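Local atomic coordinates of C-1-tetrahydrofolate synthase, cytoplasmic, putative (Trypanosoma brucei, PDB entry 4CJX), a protein that probably catalyses both the NADP-dependent oxidation of methylenetetrahydrofolate and the hydrolysis of the resulting methenyltetrahydrofolate in one-carbon metabolism. Residues E173-C177 / S178-I182; G275-F279 / D280-K284; I118-Q121 / L122-P126; G241-G245 / E246-L250; V149-G152 / Q153-I156. All blocks are in the same frame, centred on the assembly; numbering follows the deposited sequence. Where two conformers were deposited one is given.

In the fold
Along the chain the order is contact 3, contact 5, contact 1, contact 4, contact 2. Contact 3, at the end of strand 117-120, belongs to the catalytic domain and lines the inhibitor pocket; the other four shape helix ends and loops of the NAD(P)-binding domain. Contacts 2 and 4 are neighbours, with centres 7 Å apart, joined by two probable backbone hydrogen bonds of Val-243 to Asp-276 and Cys-278. Contact 1 closes helix 166-178, its centre about 19 Å from that of contact 2 and, across the chain's centre, 30 Å from that of contact 3. Contact 5, about 21 Å from contact 3 between centres, ends helix 148-151 at the homodimer interface. The set thus spans inhibitor site, cofactor domain and subunit interface.

Contact 1 (E173-C177 / S178-I182); sequences ELLRC and SGVEI
The C-terminal end of helix 166-178 finishes in an ST turn, where Ser-178 reaches back to the carbonyl of Leu-175 and forward to the backbone of Val-180. Two protein donors grip Leu-175 O: Ser-178 OG at 2.7 Å, and Gly-179 N, which continues the helical bonding. A water also donates to Leu-175 O and lies unusually close to Val-180 O, apparently bridging the two. With chi1 at 79°, the serine hydroxyl lies between its own backbone N and carbonyl carbon, close enough to the main chain to donate to Leu-175 O and accept from Val-180 N. The latter bond, 3.1 Å from Val-180 N to Ser-178 OG, is almost straight (173°). Serine suits this place because its hydroxyl sits on a short arm. Glycine suits the next one: Gly-179 has a phi of 85°, where any CB would be pressed against the preceding carbonyl oxygen. The buried Leu-174 packs on Val-296 and Val-299 of helix 296-316. The two branches of Leu-175 cover the exit of the helix: CD2 touches Val-180 CG2 at 4.0 Å, and CD1 meets Ile-182 CD1 at 4.1 Å, the latter two side chains crossing at about a right angle.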
# COMPACT_ATOMS: atom_id res chain seq x y z
N GLU B 173 6.16 13.73 -10.84
CA GLU B 173 6.97 14.78 -11.48
C GLU B 173 6.18 15.55 -12.56
O GLU B 173 6.33 16.77 -12.69
CB GLU B 173 8.25 14.16 -12.07
CG GLU B 173 9.12 15.10 -12.89
CD GLU B 173 9.80 16.21 -12.07
OE1 GLU B 173 9.87 16.14 -10.83
OE2 GLU B 173 10.27 17.17 -12.72
N LEU B 174 5.36 14.85 -13.33
CA LEU B 174 4.54 15.52 -14.32
C LEU B 174 3.44 16.38 -13.68
O LEU B 174 3.17 17.46 -14.18
CB LEU B 174 3.98 14.52 -15.33
CG LEU B 174 5.11 13.99 -16.24
CD1 LEU B 174 4.59 12.89 -17.11
CD2 LEU B 174 5.71 15.07 -17.11
N LEU B 175 2.85 15.93 -12.57
CA LEU B 175 1.93 16.79 -11.78
C LEU B 175 2.61 18.05 -11.22
O LEU B 175 2.05 19.15 -11.23
CB LEU B 175 1.25 16.00 -10.66
CG LEU B 175 0.24 14.96 -11.17
CD1 LEU B 175 -0.26 14.07 -10.04
CD2 LEU B 175 -0.94 15.60 -11.87
N ARG B 176 3.84 17.88 -10.76
CA ARG B 176 4.65 19.00 -10.28
C ARG B 176 4.88 20.03 -11.41
O ARG B 176 4.78 21.25 -11.19
CB ARG B 176 5.97 18.42 -9.79
CG ARG B 176 6.88 19.36 -9.06
CD ARG B 176 8.26 18.71 -8.94
NE ARG B 176 9.18 19.50 -8.14
CZ ARG B 176 10.44 19.16 -7.89
NH1 ARG B 176 10.95 18.03 -8.40
NH2 ARG B 176 11.20 19.94 -7.14
N CYS B 177 5.21 19.52 -12.59
CA CYS B 177 5.44 20.36 -13.77
C CYS B 177 4.18 21.12 -14.15
O CYS B 177 4.25 22.30 -14.51
CB CYS B 177 5.91 19.52 -14.96
SG CYS B 177 7.57 18.83 -14.82
N SER B 178 3.03 20.45 -14.10
CA SER B 178 1.77 21.10 -14.36
C SER B 178 1.59 22.23 -13.34
O SER B 178 1.27 23.37 -13.70
CB SER B 178 0.59 20.10 -14.34
OG SER B 178 0.17 19.76 -13.01
N GLY B 179 1.86 21.92 -12.08
CA GLY B 179 1.61 22.83 -10.96
C GLY B 179 0.18 22.78 -10.42
O GLY B 179 -0.19 23.63 -9.64
N VAL B 180 -0.62 21.79 -10.79
CA VAL B 180 -1.98 21.68 -10.23
C VAL B 180 -1.98 21.38 -8.72
O VAL B 180 -1.10 20.68 -8.20
CB VAL B 180 -2.85 20.62 -10.93
CG1 VAL B 180 -2.97 20.95 -12.42
CG2 VAL B 180 -2.32 19.22 -10.70
N GLU B 181 -2.98 21.91 -8.03
CA GLU B 181 -3.19 21.60 -6.62
C GLU B 181 -3.65 20.14 -6.51
O GLU B 181 -4.39 19.66 -7.36
CB GLU B 181 -4.22 22.57 -6.02
CG GLU B 181 -4.47 22.40 -4.53
CD GLU B 181 -3.29 22.83 -3.66
OE1 GLU B 181 -2.52 23.73 -4.06
OE2 GLU B 181 -3.14 22.27 -2.54
N ILE B 182 -3.19 19.45 -5.48
CA ILE B 182 -3.60 18.06 -5.22
C ILE B 182 -4.42 17.91 -3.92
O ILE B 182 -5.37 17.13 -3.88
CB ILE B 182 -2.36 17.13 -5.19
CG1 ILE B 182 -1.75 17.05 -6.59
CG2 ILE B 182 -2.74 15.74 -4.71
CD1 ILE B 182 -0.45 16.29 -6.64
O HOH W 1 1.36 20.22 -8.62

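Contact 2 (G275-F279 / D280-K284); sequences GDVCF and DVARK
The ring of Phe-279 has Arg-283 CB over one face and Asp-280 OD1 at its edge, in the ring plane, 3.7 Å from CD1. The carboxylate is turned 73° against the ring, presenting an oxygen to the C-H rim. The guanidinium of Arg-283 has Phe-279 CE1 over one of its faces, 3.5 Å above the plane and toward the rim. Since the two planes are 57° apart, this is a corner of the ring resting on the flat group and no parallel stack. A bend at chi3 (-54°) folds the arginine back to that corner. The backbone fixes the spacing: Arg-283 N donates to Phe-279 O at 2.9 Å, the first turn of helix 279-282. Cys-278 is at the N-cap and the centre of an inverse gamma turn. Its backbone O accepts from Ala-282 N at 2.9 Å, and a weak bond comes to it from Val-281. The small Ala-282 fits against the helix start, its CB 3.6 Å from Val-277 CG1. Around the aromatic ring Val-27, Ile-289 and Pro-291 add apolar contacts, while Arg-283 NE makes a long, weak ion pair with Glu-24. Phenylalanine thus suits a boundary position: apolar neighbours pack round it, and its slightly positive C-H rim probably attracts the Asp-280 carboxylate, while the arginine probably adds mainly van der Waals contact, its charge at most weakly paired with Glu-24.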
# COMPACT_ATOMS: atom_id res chain seq x y z
N GLY B 275 -2.08 4.95 -25.59
CA GLY B 275 -2.36 5.25 -24.22
C GLY B 275 -3.75 4.77 -23.84
O GLY B 275 -4.54 4.35 -24.72
N ASP B 276 -4.06 4.88 -22.55
CA ASP B 276 -5.39 4.56 -22.02
C ASP B 276 -6.46 5.60 -22.37
O ASP B 276 -7.66 5.28 -22.34
CB ASP B 276 -5.33 4.45 -20.49
CG ASP B 276 -4.61 3.21 -20.01
OD1 ASP B 276 -4.03 2.42 -20.81
OD2 ASP B 276 -4.63 2.99 -18.81
N VAL B 277 -6.04 6.83 -22.66
CA VAL B 277 -6.97 7.94 -22.80
C VAL B 277 -7.29 8.25 -24.27
O VAL B 277 -6.40 8.25 -25.12
CB VAL B 277 -6.38 9.22 -22.15
CG1 VAL B 277 -7.30 10.42 -22.34
CG2 VAL B 277 -6.12 8.99 -20.65
N CYS B 278 -8.57 8.49 -24.55
CA CYS B 278 -9.00 9.08 -25.84
C CYS B 278 -8.57 10.55 -25.90
O CYS B 278 -9.34 11.46 -25.61
CB CYS B 278 -10.51 8.93 -26.04
SG CYS B 278 -11.03 7.20 -25.95
N PHE B 279 -7.33 10.75 -26.30
CA PHE B 279 -6.65 12.03 -26.18
C PHE B 279 -7.30 13.12 -27.01
O PHE B 279 -7.40 14.26 -26.59
CB PHE B 279 -5.20 11.80 -26.61
CG PHE B 279 -4.33 13.03 -26.66
CD1 PHE B 279 -4.27 13.81 -27.82
CD2 PHE B 279 -3.45 13.32 -25.61
CE1 PHE B 279 -3.42 14.89 -27.89
CE2 PHE B 279 -2.59 14.39 -25.68
CZ PHE B 279 -2.57 15.19 -26.82
N ASP B 280 -7.78 12.75 -28.19
CA ASP B 280 -8.31 13.75 -29.12
C ASP B 280 -9.53 14.46 -28.52
O ASP B 280 -9.65 15.64 -28.63
CB ASP B 280 -8.59 13.15 -30.50
CG ASP B 280 -7.31 12.72 -31.24
OD1 ASP B 280 -6.21 13.14 -30.85
OD2 ASP B 280 -7.38 11.96 -32.24
N VAL B 281 -10.38 13.73 -27.83
CA VAL B 281 -11.53 14.34 -27.15
C VAL B 281 -11.13 14.90 -25.77
O VAL B 281 -11.58 15.99 -25.39
CB VAL B 281 -12.68 13.32 -27.03
CG1 VAL B 281 -13.88 13.91 -26.32
CG2 VAL B 281 -13.10 12.81 -28.40
N ALA B 282 -10.30 14.15 -25.04
CA ALA B 282 -9.86 14.57 -23.69
C ALA B 282 -9.16 15.92 -23.68
O ALA B 282 -9.37 16.70 -22.74
CB ALA B 282 -8.96 13.53 -23.04
N ARG B 283 -8.36 16.19 -24.72
CA ARG B 283 -7.62 17.45 -24.81
C ARG B 283 -8.53 18.67 -24.96
O ARG B 283 -8.11 19.77 -24.70
CB ARG B 283 -6.58 17.41 -25.94
CG ARG B 283 -7.19 17.58 -27.33
CD ARG B 283 -6.16 17.51 -28.46
NE ARG B 283 -5.05 18.46 -28.30
CZ ARG B 283 -4.02 18.53 -29.15
NH1 ARG B 283 -3.98 17.74 -30.21
NH2 ARG B 283 -3.04 19.40 -28.94
N LYS B 284 -9.79 18.49 -25.35
CA LYS B 284 -10.68 19.66 -25.44
C LYS B 284 -11.30 20.01 -24.10
O LYS B 284 -11.92 21.05 -23.97
CB LYS B 284 -11.84 19.43 -26.42
CG LYS B 284 -11.47 18.92 -27.79
CD LYS B 284 -10.64 19.89 -28.60
CE LYS B 284 -10.10 19.17 -29.83
NZ LYS B 284 -9.43 20.04 -30.85

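Contact 3 (I118-Q121 / L122-P126); sequences IVVQ and LPLPP. With 9L9 ((2S)-2-[[4-[[2,4-bis(azanyl)-6-oxidanylidene-1H-pyrimidin-5-yl]carbamoylamino]phenyl]carbonylamino]pentanedioic acid), chain G.
Val-120 O and the backbone N and O of Leu-122 face the diaminopyrimidinone ring of the inhibitor 9L9 as it lies against the end of strand 117-120. Ligand N2A donates to Val-120 O at 2.7 Å. Leu-122 N gives a nearly straight bond (171°) to ligand N1, and ligand N7 donates to Leu-122 O at 2.8 Å. Between these residues, the Gln-121 side chain bends at chi2 (71°) and lays its amide over one face of the heterocycle, NE2 being 3.4 Å from ligand C6. A glutamine suits the place because both ends of its amide find partners: OE1 accepts from Lys-77 NZ, and NE2 donates to a water that in turn donates to Leu-122 O. Lys-77 also bonds the ligand, as does Asp-144 OD1. Further out, Leu-124 CD2 packs on Val-120 CG1 at 3.8 Å, the side chains crossing at about a right angle, and the chain leaves the pocket after a cis peptide bond before Pro-123. The strand end and the first loop residue therefore offer an acceptor, a donor and an acceptor in sequence, matching the donor-acceptor-donor edge of the ring; this edge is consistent with a ring that imitates the pterin of folate.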
# COMPACT_ATOMS: atom_id res chain seq x y z
N ILE B 118 20.07 -2.14 -9.72
CA ILE B 118 19.69 -3.31 -10.50
C ILE B 118 18.23 -3.24 -10.92
O ILE B 118 17.32 -3.16 -10.09
CB ILE B 118 19.89 -4.61 -9.69
CG1 ILE B 118 21.37 -4.78 -9.33
CG2 ILE B 118 19.37 -5.81 -10.45
CD1 ILE B 118 21.62 -5.80 -8.24
N VAL B 119 18.01 -3.31 -12.23
CA VAL B 119 16.69 -3.27 -12.82
C VAL B 119 16.42 -4.62 -13.50
O VAL B 119 17.15 -5.04 -14.41
CB VAL B 119 16.59 -2.12 -13.86
CG1 VAL B 119 15.33 -2.25 -14.72
CG2 VAL B 119 16.60 -0.76 -13.18
N VAL B 120 15.36 -5.29 -13.06
CA VAL B 120 14.94 -6.54 -13.69
C VAL B 120 13.70 -6.20 -14.52
O VAL B 120 12.63 -6.01 -13.97
CB VAL B 120 14.65 -7.66 -12.65
CG1 VAL B 120 14.07 -8.91 -13.32
CG2 VAL B 120 15.90 -8.00 -11.84
N GLN B 121 13.86 -6.09 -15.83
CA GLN B 121 12.77 -5.65 -16.70
C GLN B 121 11.59 -6.63 -16.69
O GLN B 121 11.75 -7.82 -16.88
CB GLN B 121 13.29 -5.39 -18.13
CG GLN B 121 12.32 -4.67 -19.06
CD GLN B 121 12.09 -3.20 -18.73
OE1 GLN B 121 12.93 -2.53 -18.12
NE2 GLN B 121 10.95 -2.68 -19.17
N LEU B 122 10.41 -6.11 -16.38
CA LEU B 122 9.19 -6.89 -16.35
C LEU B 122 8.42 -6.62 -17.64
O LEU B 122 8.52 -5.52 -18.22
CB LEU B 122 8.34 -6.48 -15.13
CG LEU B 122 9.00 -6.38 -13.75
CD1 LEU B 122 8.00 -5.91 -12.69
CD2 LEU B 122 9.58 -7.73 -13.36
N PRO B 123 7.57 -7.56 -18.07
CA PRO B 123 7.26 -8.81 -17.37
C PRO B 123 8.37 -9.85 -17.53
O PRO B 123 9.08 -9.84 -18.54
CB PRO B 123 5.96 -9.29 -18.06
CG PRO B 123 6.00 -8.66 -19.42
CD PRO B 123 6.68 -7.33 -19.23
N LEU B 124 8.54 -10.68 -16.51
CA LEU B 124 9.37 -11.87 -16.61
C LEU B 124 8.60 -12.99 -17.33
O LEU B 124 7.38 -12.95 -17.43
CB LEU B 124 9.80 -12.32 -15.22
CG LEU B 124 10.87 -11.43 -14.58
CD1 LEU B 124 11.01 -11.77 -13.09
CD2 LEU B 124 12.21 -11.56 -15.30
N PRO B 125 9.32 -13.99 -17.86
CA PRO B 125 8.64 -15.12 -18.46
C PRO B 125 7.76 -15.85 -17.45
O PRO B 125 8.16 -15.99 -16.29
CB PRO B 125 9.77 -16.02 -18.94
CG PRO B 125 10.99 -15.55 -18.24
CD PRO B 125 10.78 -14.10 -18.01
N PRO B 126 6.57 -16.30 -17.88
CA PRO B 126 5.59 -16.95 -17.01
C PRO B 126 6.16 -17.98 -16.04
O PRO B 126 5.81 -17.96 -14.87
CB PRO B 126 4.63 -17.60 -18.00
CG PRO B 126 4.64 -16.65 -19.15
CD PRO B 126 6.04 -16.12 -19.25
N2A 9L9 G . 11.62 -3.46 -13.85
N1 9L9 G . 9.94 -3.04 -15.54
C2 9L9 G . 10.80 -2.53 -14.63
N3 9L9 G . 10.91 -1.16 -14.39
C4 9L9 G . 10.06 -0.40 -15.20
O4A 9L9 G . 10.16 0.80 -14.98
N5A 9L9 G . 8.47 -0.08 -17.03
C5 9L9 G . 9.15 -0.91 -16.15
C6 9L9 G . 9.15 -2.26 -16.30
N7 9L9 G . 8.24 -2.88 -17.26
O8A 9L9 G . 10.32 0.75 -18.08
N9 9L9 G . 8.26 1.36 -18.77
C1B 9L9 G . 8.60 2.23 -19.76
C2B 9L9 G . 7.57 2.67 -20.62
C3B 9L9 G . 7.82 3.55 -21.68
C4B 9L9 G . 9.10 4.03 -21.93
C5B 9L9 G . 10.13 3.64 -21.04
C6B 9L9 G . 9.89 2.75 -19.98
C7B 9L9 G . 9.34 5.04 -23.03
O7B 9L9 G . 10.24 5.82 -22.88
CAW 9L9 G . 9.11 0.65 -17.97
N 9L9 G . 8.53 5.14 -24.11
CA 9L9 G . 8.64 6.15 -25.15
C 9L9 G . 7.54 7.17 -24.93
OXT 9L9 G . 6.55 6.78 -24.29
CB 9L9 G . 8.41 5.65 -26.56
CG 9L9 G . 8.79 4.19 -26.70
CD 9L9 G . 8.92 3.87 -28.16
OE1 9L9 G . 9.72 4.53 -28.82
OE2 9L9 G . 8.23 2.96 -28.63
O 9L9 G . 7.62 8.33 -25.39
O HOH W 2 8.75 -4.28 -20.60

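Contact 4 (G241-G245 / E246-L250); sequences GLVRG and EWIKL
Arg-244 lies along the indole of Trp-247, the two side chains side by side and pointing the same way. Its CB sits over the ring face in a CH-pi contact, 3.7 Å from the centroid of the five-membered ring and 13° off the normal. CG, next along the chain, comes within 3.7 Å of Glu-246 OE2, an aliphatic contact and no salt bridge, since OE2 stays 5.5 Å from Arg-244 NE. A bend at chi2 (66°) then carries the arginine along the benzene half of the indole, where CD is 3.7 Å from Trp-247 CZ2. NE, 3.9 Å from CZ2, has already passed the rim of the benzene ring. At the tip the guanidinium runs almost parallel to the indole, with 18° between the planes, and NH1 lies 3.8 Å from Trp-247 CH2. NH1 also donates to Leu-242 O at 2.9 Å, with the acceptor in the guanidinium plane, and this bond fixes the rotation of the group. Arginine suits the place because its long methylene arm covers the aromatic surface while its polar end finds a carbonyl. The bonds Trp-247 N to Arg-244 O and Ile-248 N to Gly-245 O form the 3-10 turn that brings the two side chains together, both donors standing above the carbonyl planes. A water joins Gly-245 N to Glu-246 OE1. Trp-247 also packs on Ile-223, Ala-224 and Val-227 of helix 220-228. Val-243 CG1 meets Ile-248 CD1 at 3.7 Å, and these two residues continue the apolar layer toward Leu-190 of strand 186-190 and Ala-282 of helix 279-282, respectively.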
# COMPACT_ATOMS: atom_id res chain seq x y z
N GLY B 241 -7.97 3.37 -25.15
CA GLY B 241 -9.31 3.94 -25.27
C GLY B 241 -10.21 3.67 -24.09
O GLY B 241 -11.42 3.81 -24.19
N LEU B 242 -9.63 3.29 -22.95
CA LEU B 242 -10.44 3.00 -21.79
C LEU B 242 -11.11 4.27 -21.27
O LEU B 242 -12.29 4.25 -20.97
CB LEU B 242 -9.59 2.39 -20.67
CG LEU B 242 -10.29 2.22 -19.31
CD1 LEU B 242 -11.40 1.21 -19.47
CD2 LEU B 242 -9.30 1.74 -18.25
N VAL B 243 -10.34 5.33 -21.12
CA VAL B 243 -10.85 6.60 -20.61
C VAL B 243 -11.38 7.45 -21.76
O VAL B 243 -10.61 8.11 -22.47
CB VAL B 243 -9.80 7.38 -19.79
CG1 VAL B 243 -10.38 8.69 -19.26
CG2 VAL B 243 -9.28 6.50 -18.66
N ARG B 244 -12.71 7.44 -21.90
CA ARG B 244 -13.42 8.28 -22.86
C ARG B 244 -13.22 9.76 -22.57
O ARG B 244 -13.29 10.19 -21.44
CB ARG B 244 -14.90 7.98 -22.83
CG ARG B 244 -15.34 6.83 -23.71
CD ARG B 244 -14.78 5.51 -23.25
NE ARG B 244 -15.61 4.36 -23.62
CZ ARG B 244 -15.35 3.10 -23.23
NH1 ARG B 244 -14.30 2.81 -22.44
NH2 ARG B 244 -16.17 2.12 -23.63
N GLY B 245 -12.97 10.53 -23.61
CA GLY B 245 -12.78 11.95 -23.46
C GLY B 245 -13.92 12.71 -22.82
O GLY B 245 -13.69 13.69 -22.08
N GLU B 246 -15.14 12.26 -23.09
CA GLU B 246 -16.34 12.98 -22.66
C GLU B 246 -16.58 12.76 -21.17
O GLU B 246 -17.38 13.45 -20.58
CB GLU B 246 -17.58 12.57 -23.46
CG GLU B 246 -17.82 11.06 -23.55
CD GLU B 246 -17.14 10.35 -24.75
OE1 GLU B 246 -16.08 10.83 -25.29
OE2 GLU B 246 -17.69 9.27 -25.14
N TRP B 247 -15.92 11.79 -20.56
CA TRP B 247 -16.01 11.65 -19.10
C TRP B 247 -15.15 12.66 -18.37
O TRP B 247 -15.34 12.91 -17.18
CB TRP B 247 -15.56 10.26 -18.67
CG TRP B 247 -16.28 9.13 -19.29
CD1 TRP B 247 -17.52 9.15 -19.91
CD2 TRP B 247 -15.86 7.79 -19.28
NE1 TRP B 247 -17.84 7.89 -20.32
CE2 TRP B 247 -16.83 7.04 -19.95
CE3 TRP B 247 -14.72 7.14 -18.78
CZ2 TRP B 247 -16.72 5.67 -20.13
CZ3 TRP B 247 -14.61 5.79 -18.96
CH2 TRP B 247 -15.60 5.07 -19.61
N ILE B 248 -14.18 13.25 -19.05
CA ILE B 248 -13.19 14.07 -18.34
C ILE B 248 -13.86 15.31 -17.82
O ILE B 248 -14.54 15.99 -18.58
CB ILE B 248 -12.04 14.47 -19.28
CG1 ILE B 248 -11.31 13.23 -19.82
CG2 ILE B 248 -11.06 15.42 -18.57
CD1 ILE B 248 -10.63 12.37 -18.78
N LYS B 249 -13.64 15.62 -16.54
CA LYS B 249 -14.17 16.81 -15.90
C LYS B 249 -13.45 18.04 -16.45
O LYS B 249 -12.20 18.05 -16.59
CB LYS B 249 -13.97 16.74 -14.38
CG LYS B 249 -14.47 17.97 -13.61
CD LYS B 249 -14.14 17.85 -12.14
CE LYS B 249 -14.47 19.13 -11.40
NZ LYS B 249 -14.49 18.85 -9.94
N LEU B 250 -14.22 19.07 -16.75
CA LEU B 250 -13.68 20.27 -17.36
C LEU B 250 -12.61 20.85 -16.45
O LEU B 250 -12.85 21.08 -15.28
CB LEU B 250 -14.79 21.31 -17.65
CG LEU B 250 -15.92 20.82 -18.58
CD1 LEU B 250 -17.11 21.76 -18.64
CD2 LEU B 250 -15.36 20.63 -19.96
O HOH W 3 -13.73 9.71 -26.24

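Contact 5 (V149-G152 / Q153-I156); sequences VNVG and QLHI
Two successive type I beta turns, Val-151 to Leu-154 and Gln-153 to Ile-156, take the chain off the end of helix 148-151, at the interface of the homodimer. Leu-154 N donates to Val-151 O at 3.2 Å, nearly straight (174°), and Gln-153 N bonds Asn-150 O one residue earlier; both donors stand above the carbonyl planes, as is usual in tight i to i+3 turns. The aliphatic part of Gln-153 folds against the helix end, CG lying 3.3 Å from Val-149 O. Leu-154 lays its CG over Val-151 O at 3.5 Å and packs on Pro-199 and Thr-202 of helix 197-206, so a branched apolar residue suits that buried place. Asn-150 is positioned by bonds from ND2 to Asp-142 and to the Pro-139 carbonyl. Valines suit the subunit interface, where apolar branches can pack across it: Val-149 meets Val-149 of the second subunit, and Val-151 packs on Gly-152 of that subunit. His-155, its chi1 at 76°, swings its ring back so that Gly-152 O lies at the ring's edge, 3.0 Å from CE1. A water in the plane of the same ring lies 3.1 Å from His-155 ND1 and donates to Val-151 O at 2.9 Å.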
# COMPACT_ATOMS: atom_id res chain seq x y z
N VAL B 149 10.43 -4.29 1.55
CA VAL B 149 11.08 -3.36 2.47
C VAL B 149 11.11 -1.93 1.90
O VAL B 149 11.01 -0.97 2.65
CB VAL B 149 12.48 -3.84 2.92
CG1 VAL B 149 13.49 -3.72 1.79
CG2 VAL B 149 12.95 -3.07 4.16
N ASN B 150 11.17 -1.78 0.59
CA ASN B 150 11.18 -0.45 0.01
C ASN B 150 9.77 0.14 -0.31
O ASN B 150 9.46 1.30 0.03
CB ASN B 150 12.08 -0.45 -1.21
CG ASN B 150 13.56 -0.61 -0.84
OD1 ASN B 150 14.00 -0.20 0.22
ND2 ASN B 150 14.32 -1.21 -1.73
N VAL B 151 8.92 -0.65 -0.93
CA VAL B 151 7.58 -0.21 -1.23
C VAL B 151 6.80 0.02 0.08
O VAL B 151 6.02 0.94 0.17
CB VAL B 151 6.88 -1.20 -2.19
CG1 VAL B 151 6.38 -2.43 -1.45
CG2 VAL B 151 5.73 -0.50 -2.90
N GLY B 152 7.06 -0.79 1.11
CA GLY B 152 6.41 -0.61 2.41
C GLY B 152 6.68 0.70 3.15
O GLY B 152 6.13 0.91 4.22
N GLN B 153 7.53 1.56 2.58
CA GLN B 153 7.87 2.86 3.15
C GLN B 153 7.05 4.02 2.66
O GLN B 153 7.05 5.10 3.26
CB GLN B 153 9.29 3.23 2.74
CG GLN B 153 10.32 2.21 3.09
CD GLN B 153 11.21 2.78 4.11
OE1 GLN B 153 10.89 2.74 5.29
NE2 GLN B 153 12.27 3.44 3.67
N LEU B 154 6.38 3.83 1.54
CA LEU B 154 5.81 4.97 0.82
C LEU B 154 4.69 5.59 1.64
O LEU B 154 4.46 6.77 1.55
CB LEU B 154 5.32 4.55 -0.56
CG LEU B 154 6.38 3.99 -1.53
CD1 LEU B 154 5.77 3.78 -2.90
CD2 LEU B 154 7.62 4.87 -1.67
N HIS B 155 4.02 4.78 2.45
CA HIS B 155 2.87 5.28 3.21
C HIS B 155 3.26 6.08 4.45
O HIS B 155 2.40 6.73 5.06
CB HIS B 155 1.96 4.12 3.60
CG HIS B 155 2.49 3.31 4.74
ND1 HIS B 155 3.42 2.31 4.58
CD2 HIS B 155 2.21 3.37 6.07
CE1 HIS B 155 3.70 1.79 5.77
NE2 HIS B 155 2.98 2.41 6.68
N ILE B 156 4.54 6.02 4.84
CA ILE B 156 5.02 6.77 6.00
C ILE B 156 5.22 8.23 5.59
O ILE B 156 6.22 8.57 4.97
CB ILE B 156 6.38 6.25 6.52
CG1 ILE B 156 6.41 4.73 6.65
CG2 ILE B 156 6.75 6.93 7.84
CD1 ILE B 156 5.35 4.17 7.54
O HOH W 4 3.62 1.77 1.56